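Local coordinates for Ctr9 protein (PDB 6AF0) that is a tetratricopeptide-repeat protein that probably takes part in binding the RNA polymerase II complex, at residues 775-780 against 794-799. Sequence-based numbering, arbitrary orientation.
Sequences VYVNMG and ESYEIA
Y796 lays its ring against G780 on the facing helix, and following it outward from CB shows how. Its CB starts away from segment 775-780, yet with CG anti to the carbonyl carbon (chi1 -78°) the ring swings back across. Y796 CD2 is near G780 CA, and Y796 CE2 lies 3.5 Å from V777 O. CZ approaches G780 C, and the OH finally leaves for H781 ND1, a hydrogen bond that fixes the tip. G780 CA stands 3.8 Å from the ring centroid and 20° off its normal, which identifies a CH-pi contact over one face.

On the other flank, I798 sets its CG2 branch over one face of the Y776 ring, with CB beyond the rim near CD1. S795 O lies at the edge of that ring, near its plane. Between the two aromatic groups, S795 OG, anti to its own N, comes close to Y776 O and G780 N, which are already bonded to each other in the helix, while Y776 CB meets A799 CB at 3.8 Å. That methyl also touches V777 CG2.

The segment axes approach to 7.9 Å at 159°, an antiparallel helix pair joined through small residues, as expected for the A and B helices of one TPR hairpin; residues 773-806 are a predicted repeat. Helix 809-826 packs on Y796 and V777, through C814, L815, T818 and I811. Helix 756-770 meets V775, N778 and M779, and helix 739-752 packs against V775 and N778. N778 ND2 also hydrogen-bonds a backbone atom of another protein's chain.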
loop_
_atom_site.group_PDB
_atom_site.type_symbol
_atom_site.label_atom_id
_atom_site.label_comp_id
_atom_site.label_asym_id
_atom_site.label_seq_id
_atom_site.Cartn_x
_atom_site.Cartn_y
_atom_site.Cartn_z
ATOM N N VAL A 775 -5.206 41.566 2.119
ATOM C CA VAL A 775 -5.870 40.756 3.144
ATOM C C VAL A 775 -5.793 41.471 4.478
ATOM O O VAL A 775 -6.802 41.684 5.124
ATOM C CB VAL A 775 -5.262 39.331 3.246
ATOM C CG1 VAL A 775 -5.546 38.685 4.586
ATOM C CG2 VAL A 775 -5.818 38.449 2.140
ATOM N N TYR A 776 -4.597 41.879 4.861
ATOM C CA TYR A 776 -4.390 42.556 6.138
ATOM C C TYR A 776 -5.093 43.924 6.197
ATOM O O TYR A 776 -5.586 44.347 7.243
ATOM C CB TYR A 776 -2.893 42.701 6.407
ATOM C CG TYR A 776 -2.227 41.397 6.799
ATOM C CD1 TYR A 776 -1.834 41.159 8.116
ATOM C CD2 TYR A 776 -2.005 40.385 5.860
ATOM C CE1 TYR A 776 -1.230 39.960 8.485
ATOM C CE2 TYR A 776 -1.402 39.185 6.216
ATOM C CZ TYR A 776 -1.009 38.975 7.525
ATOM O OH TYR A 776 -0.401 37.790 7.877
ATOM N N VAL A 777 -5.154 44.599 5.063
ATOM C CA VAL A 777 -5.831 45.878 4.976
ATOM C C VAL A 777 -7.309 45.650 5.266
ATOM O O VAL A 777 -7.884 46.297 6.129
ATOM C CB VAL A 777 -5.630 46.522 3.582
ATOM C CG1 VAL A 777 -6.440 47.798 3.423
ATOM C CG2 VAL A 777 -4.157 46.831 3.351
ATOM N N ASN A 778 -7.899 44.709 4.543
ATOM C CA ASN A 778 -9.309 44.360 4.695
ATOM C C ASN A 778 -9.647 43.903 6.108
ATOM O O ASN A 778 -10.750 44.140 6.610
ATOM C CB ASN A 778 -9.658 43.229 3.738
ATOM C CG ASN A 778 -9.523 43.620 2.277
ATOM O OD1 ASN A 778 -9.328 44.789 1.926
ATOM N ND2 ASN A 778 -9.647 42.632 1.413
ATOM N N MET A 779 -8.694 43.218 6.728
ATOM C CA MET A 779 -8.815 42.809 8.123
ATOM C C MET A 779 -8.836 44.016 9.045
ATOM O O MET A 779 -9.763 44.184 9.837
ATOM C CB MET A 779 -7.657 41.898 8.508
ATOM C CG MET A 779 -7.900 40.434 8.183
ATOM S SD MET A 779 -6.980 39.400 9.331
ATOM C CE MET A 779 -8.150 38.090 9.591
ATOM N N GLY A 780 -7.811 44.857 8.930
ATOM C CA GLY A 780 -7.773 46.137 9.642
ATOM C C GLY A 780 -9.064 46.947 9.512
ATOM O O GLY A 780 -9.497 47.575 10.463
ATOM N N GLU A 794 -2.141 46.325 14.418
ATOM C CA GLU A 794 -1.035 45.499 13.898
ATOM C C GLU A 794 -1.422 44.645 12.688
ATOM O O GLU A 794 -0.559 44.048 12.069
ATOM C CB GLU A 794 -0.312 44.672 14.991
ATOM C CG GLU A 794 -0.697 43.196 15.126
ATOM C CD GLU A 794 -2.124 43.001 15.601
ATOM O OE1 GLU A 794 -2.847 44.011 15.702
ATOM O OE2 GLU A 794 -2.526 41.845 15.878
ATOM N N SER A 795 -2.704 44.578 12.351
ATOM C CA SER A 795 -3.084 44.096 11.035
ATOM C C SER A 795 -2.503 45.106 10.044
ATOM O O SER A 795 -1.640 44.772 9.226
ATOM C CB SER A 795 -4.605 43.966 10.906
ATOM O OG SER A 795 -5.005 43.651 9.583
ATOM N N TYR A 796 -2.933 46.358 10.173
ATOM C CA TYR A 796 -2.431 47.433 9.324
ATOM C C TYR A 796 -0.904 47.497 9.325
ATOM O O TYR A 796 -0.290 47.671 8.288
ATOM C CB TYR A 796 -2.990 48.787 9.780
ATOM C CG TYR A 796 -4.409 49.064 9.372
ATOM C CD1 TYR A 796 -5.279 49.745 10.224
ATOM C CD2 TYR A 796 -4.895 48.650 8.133
ATOM C CE1 TYR A 796 -6.592 50.001 9.850
ATOM C CE2 TYR A 796 -6.201 48.908 7.752
ATOM C CZ TYR A 796 -7.039 49.582 8.616
ATOM O OH TYR A 796 -8.324 49.832 8.243
ATOM N N GLU A 797 -0.299 47.370 10.496
ATOM C CA GLU A 797 1.145 47.476 10.616
ATOM C C GLU A 797 1.790 46.396 9.767
ATOM O O GLU A 797 2.709 46.671 9.008
ATOM C CB GLU A 797 1.592 47.337 12.079
ATOM C CG GLU A 797 1.562 48.623 12.899
ATOM C CD GLU A 797 2.946 49.193 13.127
ATOM O OE1 GLU A 797 3.534 48.893 14.196
ATOM O OE2 GLU A 797 3.442 49.915 12.228
ATOM N N ILE A 798 1.294 45.172 9.895
ATOM C CA ILE A 798 1.825 44.058 9.126
ATOM C C ILE A 798 1.666 44.332 7.629
ATOM O O ILE A 798 2.586 44.060 6.847
ATOM C CB ILE A 798 1.157 42.719 9.499
ATOM C CG1 ILE A 798 1.681 42.224 10.853
ATOM C CG2 ILE A 798 1.458 41.678 8.437
ATOM C CD1 ILE A 798 1.159 40.868 11.283
ATOM N N ALA A 799 0.510 44.870 7.230
ATOM C CA ALA A 799 0.303 45.285 5.832
ATOM C C ALA A 799 1.397 46.243 5.379
ATOM O O ALA A 799 1.924 46.094 4.301
ATOM C CB ALA A 799 -1.062 45.925 5.634
#